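Separin (Saccharomyces cerevisiae, PDB 5U1T) cleaves the SCC1 subunit of cohesin as a caspase-like cysteine protease, releasing sister chromatids for segregation at the onset of anaphase. Local coordinates at residues R1012-L1026 with L1045-T1057. Sequence-based numbering, arbitrary orientation.
Sequences RIAAISKLKQMKELL and LSSLTLTILSNIT
Thr1049 and Leu1053 of helix 1045-1054 fit as knobs into holes on helix 1012-1026; the two helices form an antiparallel helical hairpin whose axes approach to 9.5 Å at a crossing angle of -150°. Thr1049 sits among Leu1019, Met1022, Lys1023 and Leu1026, running alongside Leu1019 with opposite heading. Its chi1 of -58° sends CG2 anti to the backbone N, up to the Leu1019 carbonyl (CG2 to O 3.5 Å), while OG1 donates a hydrogen bond to Leu1045 O (2.8 Å), which also accepts one from Thr1049 N. OG1 otherwise faces apolar neighbours, Met1022 CG and Leu1026 CD1. Replacing Thr1049 by alanine would remove OG1 and CG2, and would probably leave a gap among the four residues of the hole and Leu1045 O with only the backbone donor from this position. One turn on, Leu1053 enters the next hole, its CG 3.7 Å from Leu1019 CB and its CD2 close to both Lys1020 CG and Ile1016 CG2. Leu1019, roughly perpendicular to Ile1052, touches its CG2 through CD1. At one end Met1022, bent at chi2 (70°), lays CE against Leu1045 CD2. Toward the N-terminal end of helix 1012-1026, Ile1016 packs CG1 on Ile1056 CG2 and CD1 on Thr1057 CB, while Phe951 and Met955 of helix 950-955 also touch Ile1056. The extended Arg1012 brings its guanidinium edge to Ile1056 O, where NE makes a weak hydrogen bond of 3.4 Å.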
loop_
_atom_site.group_PDB
_atom_site.type_symbol
_atom_site.label_atom_id
_atom_site.label_comp_id
_atom_site.label_asym_id
_atom_site.label_seq_id
_atom_site.Cartn_x
_atom_site.Cartn_y
_atom_site.Cartn_z
ATOM N N ARG A 1012 -40.042 -21.765 -37.703
ATOM C CA ARG A 1012 -39.308 -22.923 -37.190
ATOM C C ARG A 1012 -37.857 -22.937 -37.651
ATOM O O ARG A 1012 -36.971 -23.402 -36.943
ATOM C CB ARG A 1012 -39.991 -24.239 -37.615
ATOM C CG ARG A 1012 -39.458 -25.501 -36.895
ATOM C CD ARG A 1012 -39.968 -26.806 -37.532
ATOM N NE ARG A 1012 -39.891 -27.937 -36.600
ATOM C CZ ARG A 1012 -40.847 -28.247 -35.724
ATOM N NH1 ARG A 1012 -41.962 -27.524 -35.676
ATOM N NH2 ARG A 1012 -40.694 -29.274 -34.898
ATOM N N ILE A 1013 -37.616 -22.452 -38.856
ATOM C CA ILE A 1013 -36.255 -22.385 -39.371
ATOM C C ILE A 1013 -35.461 -21.283 -38.639
ATOM O O ILE A 1013 -34.310 -21.486 -38.250
ATOM C CB ILE A 1013 -36.272 -22.166 -40.885
ATOM C CG1 ILE A 1013 -36.840 -23.417 -41.557
ATOM C CG2 ILE A 1013 -34.888 -21.861 -41.413
ATOM C CD1 ILE A 1013 -36.189 -24.703 -41.109
ATOM N N ALA A 1014 -36.105 -20.146 -38.405
ATOM C CA ALA A 1014 -35.509 -19.096 -37.603
ATOM C C ALA A 1014 -35.147 -19.599 -36.211
ATOM O O ALA A 1014 -34.142 -19.190 -35.626
ATOM C CB ALA A 1014 -36.451 -17.907 -37.504
ATOM N N ALA A 1015 -35.964 -20.484 -35.666
ATOM C CA ALA A 1015 -35.755 -20.883 -34.287
ATOM C C ALA A 1015 -34.614 -21.885 -34.219
ATOM O O ALA A 1015 -33.798 -21.840 -33.299
ATOM C CB ALA A 1015 -37.017 -21.443 -33.698
ATOM N N ILE A 1016 -34.538 -22.768 -35.210
ATOM C CA ILE A 1016 -33.437 -23.720 -35.289
ATOM C C ILE A 1016 -32.138 -22.944 -35.525
ATOM O O ILE A 1016 -31.082 -23.286 -34.978
ATOM C CB ILE A 1016 -33.672 -24.769 -36.393
ATOM C CG1 ILE A 1016 -34.900 -25.597 -36.033
ATOM C CG2 ILE A 1016 -32.455 -25.669 -36.595
ATOM C CD1 ILE A 1016 -35.339 -26.547 -37.096
ATOM N N SER A 1017 -32.224 -21.871 -36.297
ATOM C CA SER A 1017 -31.043 -21.055 -36.545
ATOM C C SER A 1017 -30.524 -20.358 -35.282
ATOM O O SER A 1017 -29.348 -20.463 -34.972
ATOM C CB SER A 1017 -31.325 -20.019 -37.617
ATOM O OG SER A 1017 -30.116 -19.398 -38.014
ATOM N N LYS A 1018 -31.397 -19.672 -34.551
ATOM C CA LYS A 1018 -30.989 -18.969 -33.345
ATOM C C LYS A 1018 -30.458 -19.930 -32.289
ATOM O O LYS A 1018 -29.586 -19.575 -31.478
ATOM C CB LYS A 1018 -32.152 -18.146 -32.783
ATOM C CG LYS A 1018 -32.450 -16.918 -33.635
ATOM C CD LYS A 1018 -33.820 -16.293 -33.363
ATOM C CE LYS A 1018 -34.123 -15.190 -34.379
ATOM N NZ LYS A 1018 -33.225 -14.018 -34.195
ATOM N N LEU A 1019 -30.967 -21.153 -32.300
ATOM C CA LEU A 1019 -30.535 -22.141 -31.338
ATOM C C LEU A 1019 -29.167 -22.713 -31.695
ATOM O O LEU A 1019 -28.339 -22.898 -30.813
ATOM C CB LEU A 1019 -31.579 -23.250 -31.227
ATOM C CG LEU A 1019 -32.753 -22.861 -30.334
ATOM C CD1 LEU A 1019 -33.949 -23.752 -30.604
ATOM C CD2 LEU A 1019 -32.319 -22.948 -28.887
ATOM N N LYS A 1020 -28.928 -22.999 -32.974
ATOM C CA LYS A 1020 -27.622 -23.498 -33.409
ATOM C C LYS A 1020 -26.542 -22.429 -33.183
ATOM O O LYS A 1020 -25.359 -22.727 -32.988
ATOM C CB LYS A 1020 -27.667 -23.927 -34.878
ATOM C CG LYS A 1020 -28.477 -25.202 -35.134
ATOM C CD LYS A 1020 -28.821 -25.400 -36.625
ATOM C CE LYS A 1020 -27.902 -26.417 -37.325
ATOM N NZ LYS A 1020 -28.536 -27.060 -38.528
ATOM N N GLN A 1021 -26.984 -21.181 -33.194
ATOM C CA GLN A 1021 -26.134 -20.038 -32.966
ATOM C C GLN A 1021 -25.729 -20.003 -31.501
ATOM O O GLN A 1021 -24.560 -19.805 -31.160
ATOM C CB GLN A 1021 -26.877 -18.763 -33.362
ATOM C CG GLN A 1021 -26.020 -17.521 -33.547
ATOM C CD GLN A 1021 -26.869 -16.255 -33.589
ATOM O OE1 GLN A 1021 -28.000 -16.229 -33.074
ATOM N NE2 GLN A 1021 -26.335 -15.200 -34.196
ATOM N N MET A 1022 -26.719 -20.203 -30.643
ATOM C CA MET A 1022 -26.508 -20.312 -29.217
ATOM C C MET A 1022 -25.626 -21.527 -28.872
ATOM O O MET A 1022 -24.771 -21.443 -28.000
ATOM C CB MET A 1022 -27.859 -20.395 -28.505
ATOM C CG MET A 1022 -27.806 -20.252 -26.992
ATOM S SD MET A 1022 -27.378 -18.580 -26.424
ATOM C CE MET A 1022 -26.916 -18.944 -24.741
ATOM N N LYS A 1023 -25.828 -22.646 -29.558
ATOM C CA LYS A 1023 -25.024 -23.841 -29.327
ATOM C C LYS A 1023 -23.551 -23.538 -29.587
ATOM O O LYS A 1023 -22.688 -23.952 -28.816
ATOM C CB LYS A 1023 -25.495 -25.011 -30.220
ATOM C CG LYS A 1023 -24.717 -26.327 -30.010
ATOM C CD LYS A 1023 -25.066 -27.442 -31.001
ATOM C CE LYS A 1023 -23.924 -27.723 -32.017
ATOM N NZ LYS A 1023 -23.569 -26.587 -33.002
ATOM N N GLU A 1024 -23.273 -22.806 -30.664
ATOM C CA GLU A 1024 -21.901 -22.554 -31.101
ATOM C C GLU A 1024 -21.215 -21.422 -30.335
ATOM O O GLU A 1024 -20.000 -21.445 -30.126
ATOM C CB GLU A 1024 -21.889 -22.262 -32.594
ATOM C CG GLU A 1024 -22.207 -23.500 -33.396
ATOM C CD GLU A 1024 -22.778 -23.194 -34.768
ATOM O OE1 GLU A 1024 -22.911 -21.987 -35.084
ATOM O OE2 GLU A 1024 -23.093 -24.152 -35.525
ATOM N N LEU A 1025 -21.990 -20.427 -29.925
ATOM C CA LEU A 1025 -21.459 -19.362 -29.097
ATOM C C LEU A 1025 -21.058 -19.930 -27.741
ATOM O O LEU A 1025 -20.054 -19.510 -27.161
ATOM C CB LEU A 1025 -22.480 -18.236 -28.936
ATOM C CG LEU A 1025 -22.011 -17.079 -28.059
ATOM C CD1 LEU A 1025 -20.741 -16.458 -28.624
ATOM C CD2 LEU A 1025 -23.109 -16.053 -27.911
ATOM N N LEU A 1026 -21.840 -20.887 -27.240
ATOM C CA LEU A 1026 -21.527 -21.523 -25.965
ATOM C C LEU A 1026 -20.277 -22.372 -26.121
ATOM O O LEU A 1026 -19.508 -22.546 -25.180
ATOM C CB LEU A 1026 -22.695 -22.376 -25.459
ATOM C CG LEU A 1026 -23.859 -21.655 -24.785
ATOM C CD1 LEU A 1026 -25.061 -22.567 -24.696
ATOM C CD2 LEU A 1026 -23.458 -21.178 -23.406
ATOM N N LEU A 1045 -27.081 -24.094 -19.496
ATOM C CA LEU A 1045 -27.514 -23.365 -20.684
ATOM C C LEU A 1045 -27.165 -24.166 -21.920
ATOM O O LEU A 1045 -27.819 -24.094 -22.943
ATOM C CB LEU A 1045 -26.821 -21.999 -20.737
ATOM C CG LEU A 1045 -27.517 -20.714 -21.155
ATOM C CD1 LEU A 1045 -28.731 -20.439 -20.281
ATOM C CD2 LEU A 1045 -26.528 -19.566 -21.063
ATOM N N SER A 1046 -26.097 -24.930 -21.806
ATOM C CA SER A 1046 -25.583 -25.696 -22.912
ATOM C C SER A 1046 -26.419 -26.962 -23.135
ATOM O O SER A 1046 -26.681 -27.377 -24.272
ATOM C CB SER A 1046 -24.120 -26.035 -22.648
ATOM O OG SER A 1046 -23.681 -27.085 -23.476
ATOM N N SER A 1047 -26.852 -27.569 -22.041
ATOM C CA SER A 1047 -27.655 -28.759 -22.149
ATOM C C SER A 1047 -29.122 -28.402 -22.440
ATOM O O SER A 1047 -29.820 -29.163 -23.097
ATOM C CB SER A 1047 -27.547 -29.596 -20.883
ATOM O OG SER A 1047 -28.379 -29.046 -19.890
ATOM N N LEU A 1048 -29.592 -27.254 -21.964
ATOM C CA LEU A 1048 -30.935 -26.824 -22.318
ATOM C C LEU A 1048 -31.031 -26.519 -23.811
ATOM O O LEU A 1048 -32.003 -26.889 -24.459
ATOM C CB LEU A 1048 -31.363 -25.604 -21.513
ATOM C CG LEU A 1048 -32.674 -24.958 -21.968
ATOM C CD1 LEU A 1048 -33.833 -25.932 -21.873
ATOM C CD2 LEU A 1048 -32.973 -23.732 -21.163
ATOM N N THR A 1049 -30.021 -25.858 -24.361
ATOM C CA THR A 1049 -30.022 -25.554 -25.780
ATOM C C THR A 1049 -30.011 -26.838 -26.616
ATOM O O THR A 1049 -30.705 -26.940 -27.624
ATOM C CB THR A 1049 -28.826 -24.647 -26.155
ATOM O OG1 THR A 1049 -28.904 -23.447 -25.386
ATOM C CG2 THR A 1049 -28.832 -24.288 -27.652
ATOM N N LEU A 1050 -29.236 -27.823 -26.182
ATOM C CA LEU A 1050 -29.169 -29.103 -26.877
ATOM C C LEU A 1050 -30.517 -29.814 -26.811
ATOM O O LEU A 1050 -30.990 -30.384 -27.794
ATOM C CB LEU A 1050 -28.084 -29.985 -26.273
ATOM C CG LEU A 1050 -27.896 -31.253 -27.091
ATOM C CD1 LEU A 1050 -27.447 -30.899 -28.496
ATOM C CD2 LEU A 1050 -26.939 -32.225 -26.419
ATOM N N THR A 1051 -31.133 -29.758 -25.641
ATOM C CA THR A 1051 -32.415 -30.389 -25.417
ATOM C C THR A 1051 -33.499 -29.766 -26.292
ATOM O O THR A 1051 -34.223 -30.489 -26.969
ATOM C CB THR A 1051 -32.802 -30.306 -23.943
ATOM O OG1 THR A 1051 -31.797 -30.962 -23.166
ATOM C CG2 THR A 1051 -34.133 -30.975 -23.695
ATOM N N ILE A 1052 -33.614 -28.438 -26.296
ATOM C CA ILE A 1052 -34.580 -27.794 -27.189
ATOM C C ILE A 1052 -34.309 -28.158 -28.636
ATOM O O ILE A 1052 -35.215 -28.541 -29.363
ATOM C CB ILE A 1052 -34.572 -26.278 -27.108
ATOM C CG1 ILE A 1052 -34.610 -25.797 -25.656
ATOM C CG2 ILE A 1052 -35.732 -25.729 -27.906
ATOM C CD1 ILE A 1052 -35.836 -26.181 -24.939
ATOM N N LEU A 1053 -33.056 -28.051 -29.048
ATOM C CA LEU A 1053 -32.699 -28.343 -30.429
ATOM C C LEU A 1053 -33.107 -29.744 -30.886
ATOM O O LEU A 1053 -33.641 -29.908 -31.982
ATOM C CB LEU A 1053 -31.200 -28.155 -30.633
ATOM C CG LEU A 1053 -30.882 -26.910 -31.438
ATOM C CD1 LEU A 1053 -29.404 -26.603 -31.338
ATOM C CD2 LEU A 1053 -31.278 -27.120 -32.872
ATOM N N SER A 1054 -32.849 -30.740 -30.045
ATOM C CA SER A 1054 -33.042 -32.135 -30.416
ATOM C C SER A 1054 -34.508 -32.538 -30.442
ATOM O O SER A 1054 -34.877 -33.479 -31.131
ATOM C CB SER A 1054 -32.310 -33.026 -29.452
ATOM O OG SER A 1054 -32.695 -32.627 -28.157
ATOM N N ASN A 1055 -35.330 -31.827 -29.681
ATOM C CA ASN A 1055 -36.759 -32.056 -29.704
ATOM C C ASN A 1055 -37.461 -31.368 -30.879
ATOM O O ASN A 1055 -38.652 -31.566 -31.092
ATOM C CB ASN A 1055 -37.378 -31.593 -28.389
ATOM C CG ASN A 1055 -37.226 -32.608 -27.294
ATOM O OD1 ASN A 1055 -38.073 -33.480 -27.126
ATOM N ND2 ASN A 1055 -36.138 -32.519 -26.546
ATOM N N ILE A 1056 -36.694 -30.602 -31.657
ATOM C CA ILE A 1056 -37.204 -29.646 -32.652
ATOM C C ILE A 1056 -36.693 -29.971 -34.062
ATOM O O ILE A 1056 -37.333 -29.651 -35.065
ATOM C CB ILE A 1056 -36.807 -28.204 -32.201
ATOM C CG1 ILE A 1056 -37.869 -27.648 -31.248
ATOM C CG2 ILE A 1056 -36.468 -27.241 -33.342
ATOM C CD1 ILE A 1056 -39.245 -27.903 -31.675
ATOM N N THR A 1057 -35.548 -30.644 -34.126
ATOM C CA THR A 1057 -34.901 -30.992 -35.387
ATOM C C THR A 1057 -33.943 -32.140 -35.096
ATOM O O THR A 1057 -33.853 -32.600 -33.959
ATOM C CB THR A 1057 -34.162 -29.774 -36.020
ATOM O OG1 THR A 1057 -33.442 -30.173 -37.190
ATOM C CG2 THR A 1057 -33.188 -29.161 -35.039
#